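Local coordinates for DUF3201 domain-containing protein (Pyrococcus furiosus, PDB 1YB3) that is of unknown function, a conserved single-chain alpha+beta protein of the DUF3201 family from a hyperthermophilic archaeon, at residues V44-N49 / P64-A69; L94-I99 / E132-I137; F110-E115 / N146-L151; Q81-V86 / F153-V158. One frame throughout, in Å; residues are numbered along the deposited sequence.

Interaction 1 (V44-N49 / P64-A69); sequences VSEVFN and PHPAFA
S45 and V47 pair with A67 and H65 through four backbone hydrogen bonds, two to each antiparallel hydrogen-bonded pair; the straightest, S45 N to A67 O, is 2.8 Å long with 175° at the hydrogen. Between them E46 and P66 form a non-hydrogen-bonded pair, where the proline costs this ladder no bond, its N facing away from strand 40-47. CA-H...O contacts fill in, the shortest being P64 CA to V47 O at 3.2 Å. Aromatic faces take up aliphatic carbons: P64 CB sits over the F48 ring, 3.7 Å from its centroid. On the face carrying V47, H65 and A67, V47 CB lies over the imidazole of H65, 4.0 Å from its centroid, and V47 CG2 reaches A67 CB. V44 has CG1 anti to the backbone N (chi1 173°), which sets it against P66 CB (3.8 Å) and leaves CG2 for F68. Polar ends are held elsewhere: E46 OE1 accepts from W22 of helix 11-35, and H65 NE2 bonds to Y84 OH. A water lies 2.7 Å from V47 O and also reaches H65 ND1. The arrangement is a twisted antiparallel ladder joining the outermost strand 40-47 to strand 65-71 of the seven-stranded sheet.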
# COMPACT_ATOMS: atom_id res chain seq x y z
N VAL A 44 -12.68 9.17 -3.44
CA VAL A 44 -12.80 7.75 -3.19
C VAL A 44 -13.53 7.08 -4.36
O VAL A 44 -14.53 7.62 -4.86
CB VAL A 44 -13.59 7.48 -1.88
CG1 VAL A 44 -13.87 5.99 -1.70
CG2 VAL A 44 -12.83 8.05 -0.68
N SER A 45 -13.00 5.95 -4.80
CA SER A 45 -13.67 5.15 -5.82
C SER A 45 -13.72 3.69 -5.36
O SER A 45 -13.17 3.34 -4.31
CB SER A 45 -12.97 5.31 -7.16
OG SER A 45 -11.76 4.57 -7.21
N GLU A 46 -14.41 2.85 -6.13
CA GLU A 46 -14.55 1.45 -5.75
C GLU A 46 -13.66 0.57 -6.61
O GLU A 46 -13.67 0.67 -7.84
CB GLU A 46 -16.01 1.01 -5.85
CG GLU A 46 -16.95 1.80 -4.95
CD GLU A 46 -16.54 1.76 -3.47
OE1 GLU A 46 -16.14 0.67 -2.97
OE2 GLU A 46 -16.63 2.81 -2.79
N VAL A 47 -12.87 -0.27 -5.95
CA VAL A 47 -11.96 -1.15 -6.63
C VAL A 47 -12.49 -2.58 -6.50
O VAL A 47 -12.67 -3.07 -5.39
CB VAL A 47 -10.54 -1.07 -6.00
CG1 VAL A 47 -9.61 -2.11 -6.63
CG2 VAL A 47 -9.97 0.37 -6.13
N PHE A 48 -12.74 -3.24 -7.63
CA PHE A 48 -13.20 -4.64 -7.66
C PHE A 48 -12.06 -5.57 -8.10
O PHE A 48 -11.17 -5.16 -8.84
CB PHE A 48 -14.34 -4.81 -8.68
CG PHE A 48 -15.61 -4.07 -8.34
CD1 PHE A 48 -16.72 -4.75 -7.83
CD2 PHE A 48 -15.72 -2.70 -8.59
CE1 PHE A 48 -17.91 -4.06 -7.53
CE2 PHE A 48 -16.90 -2.00 -8.29
CZ PHE A 48 -18.00 -2.68 -7.76
N ASN A 49 -12.13 -6.83 -7.65
CA ASN A 49 -11.26 -7.92 -8.14
C ASN A 49 -9.79 -7.88 -7.71
O ASN A 49 -8.94 -8.59 -8.25
CB ASN A 49 -11.39 -8.07 -9.67
CG ASN A 49 -12.83 -8.27 -10.11
OD1 ASN A 49 -13.64 -8.87 -9.39
ND2 ASN A 49 -13.16 -7.77 -11.29
N PRO A 64 -16.30 -4.92 -3.99
CA PRO A 64 -15.51 -3.69 -4.09
C PRO A 64 -14.93 -3.33 -2.73
O PRO A 64 -15.47 -3.69 -1.69
CB PRO A 64 -16.53 -2.64 -4.47
CG PRO A 64 -17.80 -3.12 -3.80
CD PRO A 64 -17.74 -4.61 -3.97
N HIS A 65 -13.83 -2.60 -2.74
CA HIS A 65 -13.37 -1.97 -1.53
C HIS A 65 -13.01 -0.52 -1.89
O HIS A 65 -12.71 -0.27 -3.07
CB HIS A 65 -12.19 -2.73 -0.93
CG HIS A 65 -10.89 -2.51 -1.65
ND1 HIS A 65 -10.42 -3.37 -2.61
CD2 HIS A 65 -9.95 -1.53 -1.52
CE1 HIS A 65 -9.26 -2.93 -3.06
NE2 HIS A 65 -8.95 -1.82 -2.41
N PRO A 66 -13.05 0.40 -0.90
CA PRO A 66 -12.80 1.83 -1.20
C PRO A 66 -11.30 2.18 -1.29
O PRO A 66 -10.49 1.64 -0.54
CB PRO A 66 -13.47 2.56 -0.03
CG PRO A 66 -13.31 1.59 1.15
CD PRO A 66 -13.37 0.18 0.53
N ALA A 67 -10.95 3.06 -2.22
CA ALA A 67 -9.57 3.55 -2.32
C ALA A 67 -9.58 4.91 -2.99
O ALA A 67 -10.47 5.21 -3.78
CB ALA A 67 -8.67 2.56 -3.08
N PHE A 68 -8.56 5.73 -2.70
CA PHE A 68 -8.43 7.02 -3.39
C PHE A 68 -6.98 7.24 -3.80
O PHE A 68 -6.07 6.87 -3.05
CB PHE A 68 -8.96 8.20 -2.56
CG PHE A 68 -8.32 8.37 -1.20
CD1 PHE A 68 -7.21 9.23 -1.03
CD2 PHE A 68 -8.81 7.68 -0.08
CE1 PHE A 68 -6.63 9.41 0.23
CE2 PHE A 68 -8.23 7.85 1.17
CZ PHE A 68 -7.12 8.71 1.32
N ALA A 69 -6.78 7.80 -4.99
CA ALA A 69 -5.44 8.10 -5.52
C ALA A 69 -4.78 9.28 -4.79
O ALA A 69 -5.46 10.26 -4.41
CB ALA A 69 -5.55 8.45 -7.01
O HOH W 1 -8.76 5.30 -6.70
O HOH W 2 -11.61 -5.43 -4.71

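Interaction 2 (L94-I99 / E132-I137); sequences LSKEFI and EVWDRI
W134 lays one face of its indole on the start of helix 96-105, and this is the tight part of the contact. K96 N lies over the middle of the ring system, 3.7 Å above its plane, and K96 CB stands over the five-membered ring, 3.9 Å from its centroid. L94 CB meets CZ3 of W134 at 3.8 Å. I99 CG1 touches W134 CE3 at 3.6 Å, the isoleucine crossing the indole at about a right angle. The indole gets there because W134 CG is anti to the backbone N (chi1 -176°), which carries the ring from helix 130-138 to the neighbouring helix start. On the buried flank I99 CG2 packs on V133 CG1, and the ends of I99 and I137 meet tip to tip at 4.0 Å between CD1 atoms. The K96 side is looser and lies toward solvent: beyond CB the lysine chain leads away, and its NZ has a long, weak ion pair with D131. S95 is the N-cap, its OG accepting a weak 3.4 Å bond from F98 N. Without the indole, as with an alanine here, L94, I99 and the aliphatic base of K96 are likely to lose their shared surface, leaving a gap between the helices. With no hydrogen bond crossing it, the contact implies cohesion by shape and apolar burial, and the only polar fixing within its segments is local to each helix.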
# COMPACT_ATOMS: atom_id res chain seq x y z
N LEU A 94 14.63 3.45 -8.88
CA LEU A 94 14.94 2.79 -7.62
C LEU A 94 16.41 2.40 -7.49
O LEU A 94 17.20 2.57 -8.43
CB LEU A 94 14.03 1.57 -7.43
CG LEU A 94 12.54 1.91 -7.46
CD1 LEU A 94 11.74 0.64 -7.47
CD2 LEU A 94 12.13 2.83 -6.30
N SER A 95 16.77 1.90 -6.32
CA SER A 95 18.14 1.51 -6.03
C SER A 95 18.09 0.48 -4.93
O SER A 95 17.10 0.40 -4.19
CB SER A 95 18.95 2.74 -5.59
OG SER A 95 18.42 3.30 -4.40
N LYS A 96 19.16 -0.31 -4.82
CA LYS A 96 19.28 -1.31 -3.77
C LYS A 96 19.10 -0.68 -2.39
O LYS A 96 18.41 -1.26 -1.53
CB LYS A 96 20.64 -2.03 -3.88
CG LYS A 96 20.89 -3.09 -2.81
CD LYS A 96 22.31 -3.67 -2.98
CE LYS A 96 22.98 -3.91 -1.64
NZ LYS A 96 24.44 -4.27 -1.77
N GLU A 97 19.69 0.50 -2.17
CA GLU A 97 19.61 1.16 -0.86
C GLU A 97 18.19 1.57 -0.47
O GLU A 97 17.79 1.42 0.68
CB GLU A 97 20.57 2.35 -0.73
CG GLU A 97 20.87 2.68 0.74
CD GLU A 97 21.70 3.93 0.93
OE1 GLU A 97 22.38 4.37 -0.02
OE2 GLU A 97 21.67 4.48 2.06
N PHE A 98 17.42 2.08 -1.44
CA PHE A 98 16.01 2.41 -1.16
C PHE A 98 15.26 1.15 -0.71
O PHE A 98 14.56 1.16 0.29
CB PHE A 98 15.33 3.04 -2.35
CG PHE A 98 13.86 3.32 -2.12
CD1 PHE A 98 13.45 4.36 -1.27
CD2 PHE A 98 12.88 2.53 -2.73
CE1 PHE A 98 12.10 4.62 -1.05
CE2 PHE A 98 11.52 2.78 -2.52
CZ PHE A 98 11.12 3.83 -1.67
N ILE A 99 15.43 0.06 -1.46
CA ILE A 99 14.81 -1.22 -1.12
C ILE A 99 15.17 -1.67 0.31
O ILE A 99 14.28 -2.04 1.09
CB ILE A 99 15.21 -2.33 -2.15
CG1 ILE A 99 14.88 -1.91 -3.59
CG2 ILE A 99 14.63 -3.68 -1.75
CD1 ILE A 99 13.46 -1.45 -3.84
N GLU A 132 18.42 -9.68 -2.01
CA GLU A 132 17.68 -10.67 -2.79
C GLU A 132 16.46 -10.04 -3.46
O GLU A 132 16.16 -10.32 -4.61
CB GLU A 132 17.27 -11.85 -1.92
CG GLU A 132 16.77 -13.06 -2.71
CD GLU A 132 16.34 -14.22 -1.83
OE1 GLU A 132 16.96 -14.44 -0.76
OE2 GLU A 132 15.38 -14.93 -2.21
N VAL A 133 15.76 -9.17 -2.72
CA VAL A 133 14.65 -8.42 -3.29
C VAL A 133 15.09 -7.60 -4.51
O VAL A 133 14.44 -7.63 -5.54
CB VAL A 133 13.98 -7.50 -2.23
CG1 VAL A 133 12.84 -6.70 -2.86
CG2 VAL A 133 13.44 -8.33 -1.06
N TRP A 134 16.20 -6.86 -4.38
CA TRP A 134 16.72 -6.07 -5.49
C TRP A 134 17.11 -6.94 -6.71
O TRP A 134 16.81 -6.58 -7.85
CB TRP A 134 17.90 -5.19 -5.03
CG TRP A 134 18.43 -4.28 -6.12
CD1 TRP A 134 19.68 -4.30 -6.66
CD2 TRP A 134 17.71 -3.24 -6.80
NE1 TRP A 134 19.79 -3.33 -7.63
CE2 TRP A 134 18.60 -2.66 -7.73
CE3 TRP A 134 16.40 -2.74 -6.71
CZ2 TRP A 134 18.22 -1.61 -8.58
CZ3 TRP A 134 16.03 -1.69 -7.54
CH2 TRP A 134 16.93 -1.14 -8.46
N ASP A 135 17.78 -8.06 -6.44
CA ASP A 135 18.12 -9.02 -7.49
C ASP A 135 16.89 -9.50 -8.24
O ASP A 135 16.90 -9.56 -9.48
CB ASP A 135 18.88 -10.22 -6.90
CG ASP A 135 20.29 -9.86 -6.46
OD1 ASP A 135 20.80 -8.79 -6.86
OD2 ASP A 135 20.89 -10.67 -5.72
N ARG A 136 15.82 -9.82 -7.51
CA ARG A 136 14.56 -10.27 -8.13
C ARG A 136 13.95 -9.18 -9.01
O ARG A 136 13.44 -9.47 -10.08
CB ARG A 136 13.55 -10.73 -7.07
CG ARG A 136 13.93 -12.01 -6.33
CD ARG A 136 12.89 -12.35 -5.25
NE ARG A 136 11.68 -12.96 -5.82
CZ ARG A 136 10.64 -13.38 -5.10
NH1 ARG A 136 10.63 -13.25 -3.78
NH2 ARG A 136 9.59 -13.92 -5.72
N ILE A 137 14.01 -7.93 -8.55
CA ILE A 137 13.53 -6.79 -9.34
C ILE A 137 14.36 -6.58 -10.63
O ILE A 137 13.80 -6.43 -11.72
CB ILE A 137 13.51 -5.48 -8.48
CG1 ILE A 137 12.48 -5.61 -7.35
CG2 ILE A 137 13.23 -4.26 -9.36
CD1 ILE A 137 12.62 -4.55 -6.21

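Interaction 3 (F110-E115 / N146-L151); sequences FIYGAE and NFEVDL
N146, Y112 and E148 carry this contact, their side chains standing on one face of the sheet together with that of F110, the strand partner of E148. Y112 and N146 form a hydrogen-bonded antiparallel pair, as do F110 and E148. Of the four backbone bonds the shortest is N146 N to Y112 O at 2.8 Å. The longest, Y112 N to N146 O, measures 3.0 Å. N146 CB lies over a face of the Y112 ring, 3.9 Å from its centroid, with the amide plane 24° from the ring plane, and its ND2 turns to G113 O in a weak bond. With chi1 of Y112 at 54°, CG sits between the backbone N and the carbonyl carbon, and the ring extends across to the opposite strand. There its hydroxyl donates to E148 OE1 at 2.7 Å, the carboxylate standing 80° from the ring plane. The other oxygen, E148 OE2, is 2.5 Å from D150 OD1, so close that one of the two acids probably holds a proton. D150 OD2 in turn comes to 3.3 Å from F110 CE2. On the reverse face I111 CG2 lies over the F147 ring, and I111 CG1 meets F147 CD1 at 3.8 Å. Strand 144-150 is flanked on its other edge by strand 82-90, and strand 108-112 by strand 120-123, while the I111-F147 face is covered by helix 96-105, with I99, I103 and V102 in contact, and by F165 of helix 155-171.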
# COMPACT_ATOMS: atom_id res chain seq x y z
N PHE A 110 4.64 -5.15 1.66
CA PHE A 110 4.70 -5.99 0.46
C PHE A 110 5.34 -5.17 -0.66
O PHE A 110 5.06 -3.99 -0.82
CB PHE A 110 3.29 -6.41 0.00
CG PHE A 110 2.52 -7.23 1.02
CD1 PHE A 110 2.47 -8.61 0.92
CD2 PHE A 110 1.83 -6.61 2.07
CE1 PHE A 110 1.74 -9.38 1.87
CE2 PHE A 110 1.11 -7.35 3.01
CZ PHE A 110 1.07 -8.75 2.91
N ILE A 111 6.19 -5.82 -1.45
CA ILE A 111 6.74 -5.17 -2.64
C ILE A 111 6.46 -6.10 -3.81
O ILE A 111 6.82 -7.28 -3.75
CB ILE A 111 8.27 -4.97 -2.53
CG1 ILE A 111 8.62 -4.24 -1.23
CG2 ILE A 111 8.81 -4.23 -3.75
CD1 ILE A 111 10.15 -4.20 -0.94
N TYR A 112 5.80 -5.57 -4.82
CA TYR A 112 5.27 -6.40 -5.92
C TYR A 112 5.20 -5.65 -7.23
O TYR A 112 5.20 -4.43 -7.23
CB TYR A 112 3.90 -6.99 -5.54
CG TYR A 112 2.82 -6.01 -5.10
CD1 TYR A 112 2.05 -5.31 -6.03
CD2 TYR A 112 2.55 -5.82 -3.74
CE1 TYR A 112 1.03 -4.41 -5.61
CE2 TYR A 112 1.54 -4.94 -3.31
CZ TYR A 112 0.79 -4.23 -4.25
OH TYR A 112 -0.21 -3.37 -3.84
N GLY A 113 5.17 -6.38 -8.35
CA GLY A 113 5.01 -5.76 -9.66
C GLY A 113 3.56 -5.45 -10.00
O GLY A 113 2.79 -5.02 -9.13
N ALA A 114 3.18 -5.69 -11.26
CA ALA A 114 1.83 -5.36 -11.73
C ALA A 114 0.70 -6.04 -10.95
O ALA A 114 -0.33 -5.42 -10.70
CB ALA A 114 1.68 -5.65 -13.22
N GLU A 115 0.90 -7.30 -10.57
CA GLU A 115 -0.09 -8.05 -9.79
C GLU A 115 0.45 -8.50 -8.43
O GLU A 115 1.46 -9.21 -8.37
CB GLU A 115 -0.56 -9.29 -10.57
CG GLU A 115 -0.98 -9.03 -12.01
CD GLU A 115 -2.19 -8.11 -12.14
OE1 GLU A 115 -2.97 -8.00 -11.17
OE2 GLU A 115 -2.35 -7.51 -13.22
N ASN A 146 5.63 -1.65 -6.87
CA ASN A 146 4.72 -1.15 -5.84
C ASN A 146 5.21 -1.50 -4.46
O ASN A 146 5.69 -2.63 -4.21
CB ASN A 146 3.33 -1.75 -6.02
CG ASN A 146 2.66 -1.32 -7.29
OD1 ASN A 146 2.01 -0.29 -7.33
ND2 ASN A 146 2.80 -2.12 -8.34
N PHE A 147 5.07 -0.54 -3.53
CA PHE A 147 5.45 -0.71 -2.13
C PHE A 147 4.18 -0.45 -1.33
O PHE A 147 3.69 0.68 -1.33
CB PHE A 147 6.51 0.33 -1.75
CG PHE A 147 7.79 0.16 -2.54
CD1 PHE A 147 8.87 -0.53 -2.00
CD2 PHE A 147 7.86 0.64 -3.87
CE1 PHE A 147 10.05 -0.73 -2.75
CE2 PHE A 147 9.01 0.44 -4.63
CZ PHE A 147 10.11 -0.25 -4.07
N GLU A 148 3.63 -1.50 -0.73
CA GLU A 148 2.37 -1.42 0.02
C GLU A 148 2.61 -1.66 1.51
O GLU A 148 3.29 -2.61 1.90
CB GLU A 148 1.32 -2.46 -0.50
CG GLU A 148 0.10 -2.54 0.41
CD GLU A 148 -1.00 -3.50 -0.10
OE1 GLU A 148 -1.04 -3.75 -1.32
OE2 GLU A 148 -1.81 -3.97 0.72
N VAL A 149 2.06 -0.78 2.35
CA VAL A 149 2.11 -0.95 3.79
C VAL A 149 0.68 -1.12 4.31
O VAL A 149 -0.20 -0.30 3.98
CB VAL A 149 2.82 0.26 4.45
CG1 VAL A 149 2.85 0.10 5.96
CG2 VAL A 149 4.26 0.45 3.83
N ASP A 150 0.45 -2.18 5.09
CA ASP A 150 -0.87 -2.49 5.68
C ASP A 150 -0.89 -2.15 7.18
O ASP A 150 0.12 -2.36 7.88
CB ASP A 150 -1.22 -3.97 5.49
CG ASP A 150 -1.42 -4.35 4.02
OD1 ASP A 150 -1.45 -3.45 3.17
OD2 ASP A 150 -1.55 -5.57 3.74
N LEU A 151 -2.00 -1.61 7.67
CA LEU A 151 -2.01 -0.99 9.01
C LEU A 151 -3.14 -1.36 9.97
O LEU A 151 -3.30 -0.69 11.01
CB LEU A 151 -1.96 0.53 8.89
CG LEU A 151 -0.60 1.01 8.37
CD1 LEU A 151 -0.71 2.36 7.76
CD2 LEU A 151 0.47 0.95 9.45

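Interaction 4 (Q81-V86 / F153-V158); sequences QGFYFV and FDKEEV
The N-terminal turn of helix 155-171 packs on strand 82-90 here, as one of the helix-on-sheet contacts of this alpha+beta fold, whose seven-stranded sheet is antiparallel. Just before the helix, F153 lays its ring over G82: CA stands over the ring centre, 3.5 Å from the centroid and 13° off the normal. A side chain at G82 would crowd F153 N, and the positive phi there suits glycine. R20 of helix 11-35 makes a cation-pi contact with the same phenylalanine ring. A serine at F153 would probably uncover G82 and leave R20 without its aromatic partner. D154 N-caps the helix, its OD1 accepting from E157 N at 3.0 Å, the donor lying well above the carboxylate plane. F83 fills the space between strand and helix. The ring, with CG anti to the carbonyl carbon (chi1 -66°), projects toward the helix start and meets V158 at about a right angle, though the closest carbons of that pair are modelled too near to be trusted. Helix 11-35 adds I25 and L28 against F83. K155 crosses the ring obliquely with its CG, and its NZ goes on to a salt bridge with E27. At the ring's edge, in its plane, D154 N lies 3.8 Å from F83 CD2.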
# COMPACT_ATOMS: atom_id res chain seq x y z
N GLN A 81 -9.30 -6.18 6.13
CA GLN A 81 -8.10 -6.26 7.00
C GLN A 81 -7.75 -4.93 7.67
O GLN A 81 -7.09 -4.90 8.73
CB GLN A 81 -6.88 -6.72 6.20
CG GLN A 81 -6.83 -8.22 5.92
CD GLN A 81 -5.55 -8.62 5.18
OE1 GLN A 81 -5.04 -7.89 4.34
NE2 GLN A 81 -5.04 -9.80 5.50
N GLY A 82 -8.19 -3.84 7.06
CA GLY A 82 -7.87 -2.49 7.55
C GLY A 82 -7.34 -1.57 6.47
O GLY A 82 -7.51 -1.82 5.27
N PHE A 83 -6.69 -0.48 6.91
CA PHE A 83 -6.12 0.51 5.99
C PHE A 83 -4.87 -0.03 5.28
O PHE A 83 -4.12 -0.86 5.82
CB PHE A 83 -5.63 1.73 6.76
CG PHE A 83 -6.70 2.54 7.43
CD1 PHE A 83 -7.61 3.32 6.69
CD2 PHE A 83 -6.73 2.62 8.82
CE1 PHE A 83 -8.56 4.11 7.33
CE2 PHE A 83 -7.68 3.42 9.48
CZ PHE A 83 -8.59 4.16 8.73
N TYR A 84 -4.61 0.51 4.10
CA TYR A 84 -3.33 0.33 3.43
C TYR A 84 -3.00 1.58 2.61
O TYR A 84 -3.89 2.38 2.30
CB TYR A 84 -3.34 -0.90 2.53
CG TYR A 84 -4.22 -0.71 1.31
CD1 TYR A 84 -3.70 -0.19 0.14
CD2 TYR A 84 -5.60 -0.98 1.37
CE1 TYR A 84 -4.51 0.04 -0.99
CE2 TYR A 84 -6.41 -0.76 0.24
CZ TYR A 84 -5.87 -0.26 -0.91
OH TYR A 84 -6.67 -0.03 -2.02
N PHE A 85 -1.73 1.74 2.28
CA PHE A 85 -1.36 2.64 1.21
C PHE A 85 -0.31 1.96 0.37
O PHE A 85 0.37 1.03 0.83
CB PHE A 85 -0.90 4.02 1.73
CG PHE A 85 0.38 3.98 2.52
CD1 PHE A 85 1.60 4.12 1.88
CD2 PHE A 85 0.35 3.81 3.90
CE1 PHE A 85 2.81 4.09 2.60
CE2 PHE A 85 1.56 3.75 4.64
CZ PHE A 85 2.78 3.88 3.98
N VAL A 86 -0.21 2.41 -0.87
CA VAL A 86 0.76 1.84 -1.80
C VAL A 86 1.25 2.94 -2.73
O VAL A 86 0.45 3.77 -3.17
CB VAL A 86 0.14 0.65 -2.62
CG1 VAL A 86 -1.16 1.05 -3.28
CG2 VAL A 86 1.15 0.05 -3.62
N PHE A 153 -6.87 -1.14 11.51
CA PHE A 153 -7.76 0.02 11.56
C PHE A 153 -7.25 1.13 12.47
O PHE A 153 -8.00 1.71 13.28
CB PHE A 153 -9.20 -0.41 11.91
CG PHE A 153 -9.89 -1.16 10.80
CD1 PHE A 153 -10.46 -0.48 9.72
CD2 PHE A 153 -9.94 -2.55 10.81
CE1 PHE A 153 -11.08 -1.17 8.67
CE2 PHE A 153 -10.57 -3.26 9.75
CZ PHE A 153 -11.13 -2.56 8.69
N ASP A 154 -5.95 1.41 12.33
CA ASP A 154 -5.27 2.39 13.19
C ASP A 154 -5.09 3.69 12.42
O ASP A 154 -4.17 3.83 11.60
CB ASP A 154 -3.94 1.81 13.68
CG ASP A 154 -3.28 2.67 14.75
OD1 ASP A 154 -3.46 3.90 14.73
OD2 ASP A 154 -2.57 2.09 15.61
N LYS A 155 -5.98 4.64 12.69
CA LYS A 155 -5.97 5.96 12.02
C LYS A 155 -4.68 6.74 12.27
O LYS A 155 -4.09 7.30 11.35
CB LYS A 155 -7.20 6.78 12.47
CG LYS A 155 -8.54 6.06 12.28
CD LYS A 155 -9.71 6.90 12.84
CE LYS A 155 -11.04 6.16 12.65
NZ LYS A 155 -12.22 7.02 12.97
N GLU A 156 -4.21 6.74 13.51
CA GLU A 156 -2.95 7.43 13.83
C GLU A 156 -1.81 6.88 12.99
O GLU A 156 -0.97 7.64 12.51
CB GLU A 156 -2.62 7.26 15.33
CG GLU A 156 -1.41 8.11 15.83
CD GLU A 156 -0.02 7.41 15.68
OE1 GLU A 156 0.02 6.20 15.36
OE2 GLU A 156 1.05 8.07 15.90
N GLU A 157 -1.78 5.55 12.83
CA GLU A 157 -0.71 4.89 12.08
C GLU A 157 -0.80 5.15 10.60
O GLU A 157 0.22 5.31 9.94
CB GLU A 157 -0.64 3.39 12.40
CG GLU A 157 0.17 3.10 13.67
CD GLU A 157 0.17 1.64 14.08
OE1 GLU A 157 -0.22 0.79 13.25
OE2 GLU A 157 0.58 1.35 15.23
N VAL A 158 -2.00 5.21 10.02
CA VAL A 158 -2.02 5.53 8.59
C VAL A 158 -1.41 6.89 8.30
O VAL A 158 -0.58 7.03 7.38
CB VAL A 158 -3.40 5.35 7.93
CG1 VAL A 158 -3.27 5.39 6.39
CG2 VAL A 158 -3.94 4.06 8.32

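From the N terminus, interaction 1 closes first, a short loop that joins the outermost strand 40-47 to strand 65-71. Strand 82-90 then opens interaction 4, the longest closure, which ends at the start of helix 155-171 and encloses both interactions 2 and 3. Those two cross, since their segments alternate along the chain: 94-99, 110-115, 132-137, 146-151. They also touch, as I99 and L94 pack on F147. Interactions 3 and 4 share the sheet through the neighbouring strands 144-150 and 82-90, with V149 N probably bonded to F85 O. H65 to Y84 links interactions 1 and 4, whereas interactions 1 and 2 lie about 29 Å apart between centres.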